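Local coordinates for GTP-binding protein REM 1 (Homo sapiens, PDB 2NZJ) that binds guanine nucleotides as a Ras-family small GTPase of the Rad and Gem-like group, probably switching between GDP- and GTP-bound states, at residues Y81-S86 against I114-N119; K120-R125 against E147-L152. All blocks are in the same frame, centred on the assembly; numbering follows the deposited sequence.

Contact 1: Y81-S86 against I114-N119. With GDP (guanosine-5'-diphosphate), chain G.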
loop_
_atom_site.group_PDB
_atom_site.type_symbol
_atom_site.label_atom_id
_atom_site.label_comp_id
_atom_site.label_asym_id
_atom_site.label_seq_id
_atom_site.Cartn_x
_atom_site.Cartn_y
_atom_site.Cartn_z
ATOM N N TYR A 81 -2.720 -3.182 5.103
ATOM C CA TYR A 81 -1.344 -3.192 4.624
ATOM C C TYR A 81 -1.310 -3.070 3.110
ATOM O O TYR A 81 -2.052 -3.778 2.420
ATOM C CB TYR A 81 -0.659 -4.478 5.066
ATOM C CG TYR A 81 -0.421 -4.513 6.546
ATOM C CD1 TYR A 81 -1.329 -5.112 7.413
ATOM C CD2 TYR A 81 0.713 -3.923 7.086
ATOM C CE1 TYR A 81 -1.096 -5.126 8.769
ATOM C CE2 TYR A 81 0.940 -3.923 8.421
ATOM C CZ TYR A 81 0.053 -4.525 9.259
ATOM O OH TYR A 81 0.342 -4.502 10.591
ATOM N N VAL A 82 -0.462 -2.162 2.619
ATOM C CA VAL A 82 -0.197 -2.002 1.185
ATOM C C VAL A 82 1.226 -2.482 0.883
ATOM O O VAL A 82 2.195 -1.824 1.233
ATOM C CB VAL A 82 -0.390 -0.550 0.723
ATOM C CG1 VAL A 82 -0.083 -0.385 -0.743
ATOM C CG2 VAL A 82 -1.786 -0.144 0.992
ATOM N N ILE A 83 1.328 -3.648 0.251
ATOM C CA ILE A 83 2.606 -4.229 -0.155
ATOM C C ILE A 83 2.904 -3.788 -1.576
ATOM O O ILE A 83 2.239 -4.222 -2.506
ATOM C CB ILE A 83 2.562 -5.779 -0.161
ATOM C CG1 ILE A 83 2.374 -6.336 1.245
ATOM C CG2 ILE A 83 3.824 -6.359 -0.776
ATOM C CD1 ILE A 83 1.918 -7.807 1.282
ATOM N N VAL A 84 3.915 -2.940 -1.738
ATOM C CA VAL A 84 4.262 -2.337 -3.030
ATOM C C VAL A 84 5.479 -3.033 -3.621
ATOM O O VAL A 84 6.429 -3.293 -2.904
ATOM C CB VAL A 84 4.606 -0.866 -2.848
ATOM C CG1 VAL A 84 5.039 -0.216 -4.177
ATOM C CG2 VAL A 84 3.421 -0.144 -2.190
ATOM N N TYR A 85 5.439 -3.347 -4.919
ATOM C CA TYR A 85 6.639 -3.743 -5.685
ATOM C C TYR A 85 6.698 -2.903 -6.973
ATOM O O TYR A 85 5.740 -2.204 -7.310
ATOM C CB TYR A 85 6.666 -5.271 -5.962
ATOM C CG TYR A 85 5.602 -5.729 -6.904
ATOM C CD1 TYR A 85 4.338 -6.025 -6.450
ATOM C CD2 TYR A 85 5.838 -5.813 -8.259
ATOM C CE1 TYR A 85 3.337 -6.400 -7.298
ATOM C CE2 TYR A 85 4.805 -6.176 -9.153
ATOM C CZ TYR A 85 3.558 -6.465 -8.651
ATOM O OH TYR A 85 2.542 -6.876 -9.488
ATOM N N SER A 86 7.833 -2.949 -7.661
ATOM C CA SER A 86 7.979 -2.323 -8.969
ATOM C C SER A 86 7.851 -3.353 -10.075
ATOM O O SER A 86 8.561 -4.343 -10.088
ATOM C CB SER A 86 9.330 -1.649 -9.101
ATOM O OG SER A 86 9.481 -1.130 -10.408
ATOM N N ILE A 114 -5.390 -6.419 2.626
ATOM C CA ILE A 114 -4.044 -6.338 2.085
ATOM C C ILE A 114 -4.164 -5.995 0.598
ATOM O O ILE A 114 -4.887 -6.658 -0.135
ATOM C CB ILE A 114 -3.298 -7.685 2.287
ATOM C CG1 ILE A 114 -3.399 -8.144 3.737
ATOM C CG2 ILE A 114 -1.828 -7.579 1.918
ATOM C CD1 ILE A 114 -2.434 -9.274 4.100
ATOM N N ILE A 115 -3.496 -4.930 0.170
ATOM C CA ILE A 115 -3.464 -4.542 -1.239
ATOM C C ILE A 115 -2.068 -4.806 -1.767
ATOM O O ILE A 115 -1.100 -4.312 -1.212
ATOM C CB ILE A 115 -3.788 -3.021 -1.459
ATOM C CG1 ILE A 115 -4.925 -2.537 -0.539
ATOM C CG2 ILE A 115 -4.119 -2.757 -2.933
ATOM C CD1 ILE A 115 -6.269 -3.030 -0.942
ATOM N N LEU A 116 -1.977 -5.589 -2.831
ATOM C CA LEU A 116 -0.717 -5.789 -3.561
ATOM C C LEU A 116 -0.660 -4.709 -4.667
ATOM O O LEU A 116 -1.575 -4.593 -5.484
ATOM C CB LEU A 116 -0.647 -7.215 -4.140
ATOM C CG LEU A 116 0.682 -7.651 -4.766
ATOM C CD1 LEU A 116 1.775 -7.600 -3.707
ATOM C CD2 LEU A 116 0.635 -9.059 -5.453
ATOM N N VAL A 117 0.384 -3.887 -4.651
ATOM C CA VAL A 117 0.487 -2.790 -5.596
ATOM C C VAL A 117 1.682 -2.959 -6.497
ATOM O O VAL A 117 2.825 -3.065 -6.017
ATOM C CB VAL A 117 0.628 -1.412 -4.891
ATOM C CG1 VAL A 117 0.902 -0.317 -5.903
ATOM C CG2 VAL A 117 -0.597 -1.085 -4.116
ATOM N N GLY A 118 1.417 -2.960 -7.800
ATOM C CA GLY A 118 2.475 -2.934 -8.806
ATOM C C GLY A 118 2.735 -1.514 -9.259
ATOM O O GLY A 118 2.009 -1.004 -10.107
ATOM N N ASN A 119 3.758 -0.878 -8.704
ATOM C CA ASN A 119 4.066 0.520 -9.013
ATOM C C ASN A 119 5.039 0.621 -10.198
ATOM O O ASN A 119 5.600 -0.376 -10.653
ATOM C CB ASN A 119 4.650 1.222 -7.778
ATOM C CG ASN A 119 4.733 2.729 -7.933
ATOM O OD1 ASN A 119 3.833 3.367 -8.527
ATOM N ND2 ASN A 119 5.811 3.318 -7.406
HETATM P PB GDP G . 10.775 3.955 -1.668
HETATM O O1B GDP G . 9.978 2.689 -1.847
HETATM O O2B GDP G . 10.160 4.921 -0.714
HETATM O O3B GDP G . 12.141 3.515 -1.167
HETATM O O3A GDP G . 10.866 4.545 -3.136
HETATM P PA GDP G . 10.850 6.117 -3.392
HETATM O O1A GDP G . 11.869 6.770 -2.504
HETATM O O2A GDP G . 9.487 6.711 -3.218
HETATM O "O5'" GDP G . 11.205 6.168 -4.953
HETATM C "C5'" GDP G . 12.365 5.526 -5.482
HETATM C "C4'" GDP G . 12.657 6.116 -6.864
HETATM O "O4'" GDP G . 11.716 5.596 -7.846
HETATM C "C3'" GDP G . 12.520 7.652 -6.887
HETATM O "O3'" GDP G . 13.577 8.283 -7.632
HETATM C "C2'" GDP G . 11.193 7.889 -7.591
HETATM O "O2'" GDP G . 11.170 9.091 -8.353
HETATM C "C1'" GDP G . 11.008 6.664 -8.474
HETATM N N9 GDP G . 9.588 6.287 -8.595
HETATM C C8 GDP G . 8.675 6.103 -7.608
HETATM N N7 GDP G . 7.468 5.728 -8.109
HETATM C C5 GDP G . 7.619 5.668 -9.427
HETATM C C6 GDP G . 6.749 5.365 -10.562
HETATM O O6 GDP G . 5.556 5.070 -10.337
HETATM N N1 GDP G . 7.289 5.414 -11.796
HETATM C C2 GDP G . 8.578 5.752 -12.019
HETATM N N2 GDP G . 9.102 5.796 -13.272
HETATM N N3 GDP G . 9.419 6.061 -11.013
HETATM C C4 GDP G . 8.998 6.032 -9.739
#
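Tyr81 pairs with Ile114 in a parallel register that continues to Ser86 and Asn119. Five backbone hydrogen bonds join the strands: Ile115 N to Tyr81 O, Ile83 N to Ile115 O, Val117 N to Ile83 O, Tyr85 N to Val117 O (2.8 Å) and Asn119 N to Tyr85 O. CA-H...O contacts such as Val82 CA to Ile115 O (3.4 Å) fill in between them.

On the face of Val82, Val84, Ile115 and Val117, Val82 CG1 meets Val117 CG2 at 3.5 Å, while Val84 and Val117 lie side by side. On the other, Ile83 reaches CD1 to Ile114 CG2 (3.8 Å) and CG2 to Leu116 CD1 (3.8 Å).

The Tyr85 ring leans across the partner strand because CG sits between the backbone N and the carbonyl carbon (chi1 68°). One ring face covers Gly118 CA in a CH-pi contact, 3.9 Å from the centroid, and Leu116 CG touches the edge at CE1.

A chi1 of -168° carries the Asn119 amide to the nucleotide, ND2 coming within 3.0 Å of GDP N7; ND2 bonds Val15 O and OD1 bonds Thr148 OG1.

Helix 90-105 packs on the face of Ile83 and Tyr85; strands 4-10 and 144-147 flank the pair within the central sheet.

Contact 2: K120-R125 against E147-L152. With GDP (guanosine-5'-diphosphate), chain G.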
loop_
_atom_site.group_PDB
_atom_site.type_symbol
_atom_site.label_atom_id
_atom_site.label_comp_id
_atom_site.label_asym_id
_atom_site.label_seq_id
_atom_site.Cartn_x
_atom_site.Cartn_y
_atom_site.Cartn_z
ATOM N N LYS A 120 5.207 1.826 -10.713
ATOM C CA LYS A 120 6.031 2.096 -11.900
ATOM C C LYS A 120 5.448 1.495 -13.196
ATOM O O LYS A 120 6.192 1.110 -14.090
ATOM C CB LYS A 120 7.474 1.646 -11.693
ATOM C CG LYS A 120 8.075 2.080 -10.354
ATOM C CD LYS A 120 9.582 2.303 -10.443
ATOM C CE LYS A 120 10.205 2.674 -9.091
ATOM N NZ LYS A 120 11.709 2.768 -9.179
ATOM N N ALA A 121 4.113 1.460 -13.288
ATOM C CA ALA A 121 3.381 1.002 -14.492
ATOM C C ALA A 121 3.756 1.742 -15.753
ATOM O O ALA A 121 3.582 1.219 -16.843
ATOM C CB ALA A 121 1.842 1.139 -14.274
ATOM N N ASP A 122 4.233 2.968 -15.610
ATOM C CA ASP A 122 4.685 3.781 -16.759
ATOM C C ASP A 122 5.948 3.257 -17.420
ATOM O O ASP A 122 6.260 3.611 -18.570
ATOM C CB ASP A 122 4.958 5.203 -16.294
ATOM C CG ASP A 122 5.916 5.248 -15.109
ATOM O OD1 ASP A 122 7.037 5.760 -15.283
ATOM O OD2 ASP A 122 5.552 4.733 -14.019
ATOM N N LEU A 123 6.704 2.427 -16.707
ATOM C CA LEU A 123 7.922 1.826 -17.277
ATOM C C LEU A 123 7.525 0.583 -18.057
ATOM O O LEU A 123 8.126 -0.478 -17.901
ATOM C CB LEU A 123 8.907 1.474 -16.170
ATOM C CG LEU A 123 9.344 2.651 -15.314
ATOM C CD1 LEU A 123 10.409 2.217 -14.336
ATOM C CD2 LEU A 123 9.840 3.765 -16.211
ATOM N N ALA A 124 6.520 0.752 -18.916
ATOM C CA ALA A 124 5.820 -0.343 -19.573
ATOM C C ALA A 124 6.709 -1.122 -20.516
ATOM O O ALA A 124 6.379 -2.248 -20.850
ATOM C CB ALA A 124 4.565 0.179 -20.322
ATOM N N ARG A 125 7.828 -0.521 -20.933
ATOM C CA ARG A 125 8.865 -1.207 -21.752
ATOM C C ARG A 125 9.933 -1.985 -20.937
ATOM O O ARG A 125 10.616 -2.830 -21.509
ATOM C CB ARG A 125 9.566 -0.204 -22.679
ATOM N N GLU A 147 -2.317 -1.733 -10.216
ATOM C CA GLU A 147 -1.071 -1.160 -10.718
ATOM C C GLU A 147 -1.184 0.362 -10.744
ATOM O O GLU A 147 -2.210 0.929 -11.183
ATOM C CB GLU A 147 -0.774 -1.673 -12.114
ATOM C CG GLU A 147 -0.499 -3.153 -12.090
ATOM C CD GLU A 147 0.030 -3.698 -13.393
ATOM O OE1 GLU A 147 -0.404 -3.257 -14.478
ATOM O OE2 GLU A 147 0.873 -4.594 -13.310
ATOM N N THR A 148 -0.127 1.013 -10.263
ATOM C CA THR A 148 -0.100 2.451 -10.176
ATOM C C THR A 148 1.156 2.998 -10.831
ATOM O O THR A 148 2.075 2.238 -11.190
ATOM C CB THR A 148 -0.133 2.896 -8.719
ATOM O OG1 THR A 148 1.083 2.513 -8.055
ATOM C CG2 THR A 148 -1.329 2.280 -8.006
ATOM N N SER A 149 1.169 4.321 -10.995
ATOM C CA SER A 149 2.383 5.073 -11.278
ATOM C C SER A 149 2.325 6.379 -10.488
ATOM O O SER A 149 1.409 7.173 -10.668
ATOM C CB SER A 149 2.549 5.350 -12.774
ATOM O OG SER A 149 3.590 6.286 -13.020
ATOM N N ALA A 150 3.311 6.602 -9.627
ATOM C CA ALA A 150 3.400 7.845 -8.883
ATOM C C ALA A 150 3.845 9.013 -9.771
ATOM O O ALA A 150 3.484 10.164 -9.515
ATOM C CB ALA A 150 4.342 7.691 -7.704
ATOM N N THR A 151 4.641 8.738 -10.803
ATOM C CA THR A 151 5.159 9.816 -11.666
ATOM C C THR A 151 4.136 10.296 -12.701
ATOM O O THR A 151 4.174 11.460 -13.100
ATOM C CB THR A 151 6.455 9.405 -12.387
ATOM O OG1 THR A 151 6.192 8.269 -13.208
ATOM C CG2 THR A 151 7.534 9.038 -11.391
ATOM N N LEU A 152 3.236 9.413 -13.138
ATOM C CA LEU A 152 2.096 9.819 -13.982
ATOM C C LEU A 152 0.864 10.146 -13.155
ATOM O O LEU A 152 -0.145 10.570 -13.697
ATOM C CB LEU A 152 1.691 8.714 -14.954
ATOM C CG LEU A 152 2.426 8.515 -16.258
ATOM C CD1 LEU A 152 1.502 7.660 -17.098
ATOM C CD2 LEU A 152 2.797 9.838 -16.986
HETATM P PB GDP G . 10.775 3.955 -1.668
HETATM O O1B GDP G . 9.978 2.689 -1.847
HETATM O O2B GDP G . 10.160 4.921 -0.714
HETATM O O3B GDP G . 12.141 3.515 -1.167
HETATM O O3A GDP G . 10.866 4.545 -3.136
HETATM P PA GDP G . 10.850 6.117 -3.392
HETATM O O1A GDP G . 11.869 6.770 -2.504
HETATM O O2A GDP G . 9.487 6.711 -3.218
HETATM O "O5'" GDP G . 11.205 6.168 -4.953
HETATM C "C5'" GDP G . 12.365 5.526 -5.482
HETATM C "C4'" GDP G . 12.657 6.116 -6.864
HETATM O "O4'" GDP G . 11.716 5.596 -7.846
HETATM C "C3'" GDP G . 12.520 7.652 -6.887
HETATM O "O3'" GDP G . 13.577 8.283 -7.632
HETATM C "C2'" GDP G . 11.193 7.889 -7.591
HETATM O "O2'" GDP G . 11.170 9.091 -8.353
HETATM C "C1'" GDP G . 11.008 6.664 -8.474
HETATM N N9 GDP G . 9.588 6.287 -8.595
HETATM C C8 GDP G . 8.675 6.103 -7.608
HETATM N N7 GDP G . 7.468 5.728 -8.109
HETATM C C5 GDP G . 7.619 5.668 -9.427
HETATM C C6 GDP G . 6.749 5.365 -10.562
HETATM O O6 GDP G . 5.556 5.070 -10.337
HETATM N N1 GDP G . 7.289 5.414 -11.796
HETATM C C2 GDP G . 8.578 5.752 -12.019
HETATM N N2 GDP G . 9.102 5.796 -13.272
HETATM N N3 GDP G . 9.419 6.061 -11.013
HETATM C C4 GDP G . 8.998 6.032 -9.739
#
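Asp122 and Ser149 meet at the guanine base of GDP. The Asp122 carboxylate takes both base donors: GDP N1 gives a nearly straight bond to OD2 (2.9 Å, 177°) and GDP N2 bonds to OD1 (2.9 Å). Ala150 N donates to GDP O6 at 2.8 Å, with a weak bond from Lys120 N to the same oxygen. The extended Lys120 chain runs over the base, CG lying 3.5 Å from GDP C6, until NZ bonds GDP O4'; NZ also binds Gly14 O. Thr151 contributes CG2, 3.5 Å from GDP C2.

Ser149 steadies the carboxylate from behind this first shell. Its OG donates to Asp122 OD2 at 2.7 Å, coming from well above the carboxylate plane; OD2 thus has two donors, the serine hydroxyl and GDP N1. The same Ser149 OG accepts from Leu152 N in an ST motif, tying the turn to the carboxylate; chi1 of 169° turns it there. An asparagine in place of Asp122 would probably lose one of the two base bonds, since its amide nitrogen cannot accept from the guanine, and the negative charge facing N1 and N2 would go.

Farther out, Ala121 N bonds Thr148 O (3.0 Å), and a type I turn from Lys120 to Leu123 presents the aspartate. Glu147 forms a salt bridge with Arg127. Together with Asn119, Lys120 and Asp122 form the NKxD guanine-specificity motif of Ras-type GTPases; Ser149 and Ala150 belong to the G5 (ETSA/SAK) motif.

In the fold
The two contacts follow one another along the chain: strands 80-86 and 114-119 pair first, then the loops after strands 114-119 and 144-147 meet. Their centres lie 13 Å apart, contact 1 about 5 Å from the centre of the folded chain and contact 2 about 15 Å from it, at the end of the sheet where GDP binds. They join at the passage from Asn119 to Lys120. Gly118 O probably bonds Thr148 N, and Lys120 CD packs on Ser86 OG. The mixed, mostly parallel sheet of this P-loop GTPase thus carries two neighbouring loops that close on the guanine, with Asn119 linking buried framework to nucleotide pocket.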